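Local coordinates for protein beta-1,3-glucosyltransferase (Paecilomyces sp. J18, PDB 5JVV) that is a fungal beta-1,3-glucosyltransferase, a single-chain carbohydrate-active enzyme whose fold centres on two curved beta sheets, at residues Asp146-Asn154 and Gly164-Gly172. Sequence-based numbering, arbitrary orientation. Where two conformers were deposited one is given.
Sequences DQTGTTTSN and GCVVQGTPG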
ATOM      1  N   ASP A 146      14.896  -8.218 -15.738  1.00 22.06           N
ATOM      2  CA  ASP A 146      15.620  -8.190 -14.463  1.00 21.99           C
ATOM      3  C   ASP A 146      14.598  -7.916 -13.367  1.00 16.50           C
ATOM      4  O   ASP A 146      14.707  -6.954 -12.600  1.00 16.32           O
ATOM      5  CB  ASP A 146      16.752  -7.147 -14.445  1.00 23.84           C
ATOM      6  CG  ASP A 146      17.563  -7.181 -13.149  1.00 31.02           C
ATOM      7  OD1 ASP A 146      17.607  -8.247 -12.492  1.00 30.15           O
ATOM      8  OD2 ASP A 146      18.149  -6.138 -12.773  1.00 30.42           O
ATOM      9  N   GLN A 147      13.599  -8.790 -13.294  1.00 14.65           N
ATOM     10  CA  GLN A 147      12.451  -8.570 -12.431  1.00 13.32           C
ATOM     11  C   GLN A 147      11.671  -9.874 -12.304  1.00 13.89           C
ATOM     12  O   GLN A 147      11.466 -10.569 -13.300  1.00 17.36           O
ATOM     13  CB  GLN A 147      11.605  -7.440 -13.031  1.00 21.96           C
ATOM     14  CG  GLN A 147      10.106  -7.567 -12.915  1.00 22.79           C
ATOM     15  CD  GLN A 147       9.390  -6.429 -13.627  1.00 16.74           C
ATOM     16  OE1 GLN A 147       9.669  -5.250 -13.378  1.00 14.24           O
ATOM     17  NE2 GLN A 147       8.467  -6.773 -14.528  1.00 13.09           N
ATOM     18  N   THR A 148      11.273 -10.236 -11.089  1.00 14.10           N
ATOM     19  CA  THR A 148      10.529 -11.489 -10.893  1.00 13.89           C
ATOM     20  C   THR A 148       9.040 -11.317 -11.149  1.00 16.00           C
ATOM     21  O   THR A 148       8.356 -12.274 -11.521  1.00 17.61           O
ATOM     22  CB  THR A 148      10.748 -12.119  -9.501  1.00 16.88           C
ATOM     23  OG1 THR A 148      10.298 -11.221  -8.475  1.00 16.58           O
ATOM     24  CG2 THR A 148      12.212 -12.448  -9.299  1.00 17.16           C
ATOM     25  N   GLY A 149       8.532 -10.106 -10.933  1.00 13.20           N
ATOM     26  CA  GLY A 149       7.142  -9.808 -11.230  1.00 13.36           C
ATOM     27  C   GLY A 149       6.883  -9.753 -12.725  1.00 14.83           C
ATOM     28  O   GLY A 149       7.802  -9.866 -13.536  1.00 14.37           O
ATOM     29  N   THR A 150       5.619  -9.583 -13.093  1.00 13.02           N
ATOM     30  CA  THR A 150       5.248  -9.540 -14.504  1.00 15.58           C
ATOM     31  C   THR A 150       4.672  -8.177 -14.844  1.00 13.83           C
ATOM     32  O   THR A 150       3.685  -7.749 -14.245  1.00 13.52           O
ATOM     33  CB  THR A 150       4.207 -10.629 -14.834  1.00 16.25           C
ATOM     34  OG1 THR A 150       4.737 -11.919 -14.504  1.00 17.15           O
ATOM     35  CG2 THR A 150       3.860 -10.606 -16.319  1.00 18.27           C
ATOM     36  N   THR A 151       5.284  -7.489 -15.804  1.00 15.26           N
ATOM     37  CA  THR A 151       4.770  -6.185 -16.225  1.00 13.20           C
ATOM     38  C   THR A 151       3.482  -6.367 -17.022  1.00 13.88           C
ATOM     39  O   THR A 151       3.457  -7.125 -18.001  1.00 16.34           O
ATOM     40  CB  THR A 151       5.783  -5.433 -17.099  1.00 12.85           C
ATOM     41  OG1 THR A 151       6.985  -5.198 -16.349  1.00 14.54           O
ATOM     42  CG2 THR A 151       5.188  -4.108 -17.557  1.00 14.31           C
ATOM     43  N   THR A 152       2.408  -5.706 -16.585  1.00 14.23           N
ATOM     44  CA  THR A 152       1.129  -5.780 -17.299  1.00 13.85           C
ATOM     45  C   THR A 152       0.789  -4.488 -18.038  1.00 16.60           C
ATOM     46  O   THR A 152      -0.082  -4.471 -18.899  1.00 16.57           O
ATOM     47  CB  THR A 152      -0.032  -6.187 -16.365  1.00 19.84           C
ATOM     48  OG1 THR A 152      -0.128  -5.259 -15.284  1.00 18.19           O
ATOM     49  CG2 THR A 152       0.203  -7.573 -15.799  1.00 19.39           C
ATOM     50  N   SER A 153       1.470  -3.403 -17.686  1.00 14.36           N
ATOM     51  CA  SER A 153       1.345  -2.132 -18.392  0.59 14.95           C
ATOM     52  C   SER A 153       2.687  -1.423 -18.303  1.00 17.20           C
ATOM     53  O   SER A 153       3.199  -1.230 -17.199  1.00 14.77           O
ATOM     54  CB  SER A 153       0.249  -1.276 -17.752  0.59 18.99           C
ATOM     55  OG  SER A 153       0.270   0.044 -18.266  0.59 20.26           O
ATOM     56  N   ASN A 154       3.260  -1.037 -19.440  1.00 13.64           N
ATOM     57  CA  ASN A 154       4.608  -0.468 -19.419  1.00 11.83           C
ATOM     58  C   ASN A 154       4.762   1.054 -19.519  1.00 12.30           C
ATOM     59  O   ASN A 154       5.874   1.552 -19.431  1.00 13.77           O
ATOM     60  CB  ASN A 154       5.523  -1.158 -20.440  1.00 19.13           C
ATOM     61  CG  ASN A 154       5.088  -0.931 -21.872  1.00 22.68           C
ATOM     62  OD1 ASN A 154       4.193  -0.133 -22.146  1.00 24.42           O
ATOM     63  ND2 ASN A 154       5.718  -1.644 -22.794  1.00 28.00           N
ATOM     64  N   GLY A 164      -1.137   3.753 -15.543  1.00 18.25           N
ATOM     65  CA  GLY A 164       0.238   3.854 -15.077  1.00 15.73           C
ATOM     66  C   GLY A 164       0.997   2.608 -15.489  1.00 12.76           C
ATOM     67  O   GLY A 164       0.474   1.784 -16.241  1.00 15.60           O
ATOM     68  N   CYS A 165       2.242   2.466 -15.033  1.00 10.72           N
ATOM     69  CA  CYS A 165       3.000   1.257 -15.319  1.00 10.72           C
ATOM     70  C   CYS A 165       2.872   0.287 -14.155  1.00 13.82           C
ATOM     71  O   CYS A 165       3.157   0.626 -13.003  1.00 13.24           O
ATOM     72  CB  CYS A 165       4.467   1.566 -15.650  1.00 12.11           C
ATOM     73  SG  CYS A 165       5.312   2.600 -14.437  1.00 12.85           S
ATOM     74  N   VAL A 166       2.418  -0.919 -14.472  1.00 11.76           N
ATOM     75  CA  VAL A 166       1.971  -1.872 -13.469  1.00 11.48           C
ATOM     76  C   VAL A 166       2.780  -3.148 -13.579  1.00 10.22           C
ATOM     77  O   VAL A 166       2.948  -3.686 -14.676  1.00 10.81           O
ATOM     78  CB  VAL A 166       0.491  -2.223 -13.699  1.00 15.48           C
ATOM     79  CG1 VAL A 166       0.046  -3.304 -12.733  1.00 14.97           C
ATOM     80  CG2 VAL A 166      -0.383  -0.969 -13.590  1.00 14.84           C
ATOM     81  N   VAL A 167       3.289  -3.627 -12.445  1.00 12.37           N
ATOM     82  CA  VAL A 167       3.960  -4.921 -12.379  1.00 10.19           C
ATOM     83  C   VAL A 167       3.239  -5.790 -11.347  1.00 12.55           C
ATOM     84  O   VAL A 167       3.063  -5.392 -10.182  1.00 12.18           O
ATOM     85  CB  VAL A 167       5.455  -4.783 -11.993  1.00 12.34           C
ATOM     86  CG1 VAL A 167       6.140  -6.155 -11.926  1.00 11.28           C
ATOM     87  CG2 VAL A 167       6.181  -3.881 -12.979  1.00 12.87           C
ATOM     88  N   GLN A 168       2.795  -6.967 -11.777  1.00 12.72           N
ATOM     89  CA  GLN A 168       2.132  -7.902 -10.870  1.00 13.77           C
ATOM     90  C   GLN A 168       3.160  -8.698 -10.073  1.00 14.49           C
ATOM     91  O   GLN A 168       4.090  -9.278 -10.640  1.00 13.83           O
ATOM     92  CB  GLN A 168       1.232  -8.860 -11.660  1.00 17.44           C
ATOM     93  CG  GLN A 168       0.641  -9.981 -10.801  1.00 25.56           C
ATOM     94  CD  GLN A 168      -0.244 -10.935 -11.585  1.00 35.20           C
ATOM     95  OE1 GLN A 168       0.234 -11.691 -12.432  1.00 40.71           O
ATOM     96  NE2 GLN A 168      -1.542 -10.909 -11.295  1.00 31.17           N
ATOM     97  N   GLY A 169       2.988  -8.731  -8.754  1.00 12.48           N
ATOM     98  CA  GLY A 169       3.881  -9.468  -7.878  1.00 13.28           C
ATOM     99  C   GLY A 169       3.653 -10.969  -7.931  1.00 12.67           C
ATOM    100  O   GLY A 169       2.712 -11.440  -8.562  1.00 15.66           O
ATOM    101  N   THR A 170       4.517 -11.716  -7.251  1.00 16.62           N
ATOM    102  CA  THR A 170       4.466 -13.172  -7.270  1.00 17.98           C
ATOM    103  C   THR A 170       3.493 -13.712  -6.207  1.00 18.98           C
ATOM    104  O   THR A 170       3.005 -12.947  -5.368  1.00 17.55           O
ATOM    105  CB  THR A 170       5.880 -13.739  -7.091  1.00 19.99           C
ATOM    106  OG1 THR A 170       6.531 -13.048  -6.017  1.00 22.87           O
ATOM    107  CG2 THR A 170       6.694 -13.547  -8.366  1.00 22.20           C
ATOM    108  N   PRO A 171       3.171 -15.019  -6.257  1.00 20.17           N
ATOM    109  CA  PRO A 171       2.282 -15.581  -5.229  1.00 18.33           C
ATOM    110  C   PRO A 171       2.740 -15.328  -3.795  1.00 20.00           C
ATOM    111  O   PRO A 171       3.933 -15.415  -3.483  1.00 21.39           O
ATOM    112  CB  PRO A 171       2.324 -17.079  -5.527  1.00 20.74           C
ATOM    113  CG  PRO A 171       2.511 -17.145  -6.999  1.00 25.07           C
ATOM    114  CD  PRO A 171       3.370 -15.964  -7.375  1.00 26.57           C
ATOM    115  N   GLY A 172       1.782 -15.024  -2.926  1.00 17.83           N
ATOM    116  CA  GLY A 172       2.068 -14.798  -1.524  1.00 16.22           C
ATOM    117  C   GLY A 172       2.415 -13.359  -1.196  1.00 12.74           C
ATOM    118  O   GLY A 172       2.701 -13.036  -0.042  1.00 15.48           O
TER
HETATM  119  O   HOH W   1       9.144 -12.573  -6.145  1.00 27.39           O
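Thr150 and Gln168 pair backbone to backbone in an antiparallel beta hairpin whose outer strand carries a classic beta bulge. Both amides of the pair are used: Thr150 N donates to Gln168 O at 2.9 Å, and Gln168 N returns a shorter bond to Thr150 O. Two residues on, the bulge shifts the register, and Val166 O faces two amides, taking a good bond from Thr152 N (2.8 Å) and only a weak one from Ser153 N (3.4 Å). Val166 N is answered by Ser153 O, which Cys165 CA also approaches. In one of its two conformers, Ser153 OG, anti to the backbone N (chi1 170°), lies in the carbonyl plane of Gly164 and donates to Gly164 O at 2.7 Å; given the second conformer, this bond may not always be made.

On the face shared by Thr151 and Val167, the carboxamide of Gln147 lies against the valine methyls, Gln147 NE2 coming within 3.5 Å of Val167 CG1. Both ends of that amide have partners: OE1 accepts from Asn225 N, while NE2 gives an in-plane bond to Thr151 OG1 and a weak one to Gly149 O, which fixes the rotation of the amide. Phe226 also touches Val167.

The hairpin forms the end of a mixed sheet, strand 150-153 outermost and strand 165-168 paired on its other edge with strand 130-134. Cys165 is tied to Cys156, within the connecting loop, by a disulfide. Beyond the paired strands, one water bridges the two segments, 2.9 Å from Thr148 OG1 and 2.7 Å from Thr170 OG1.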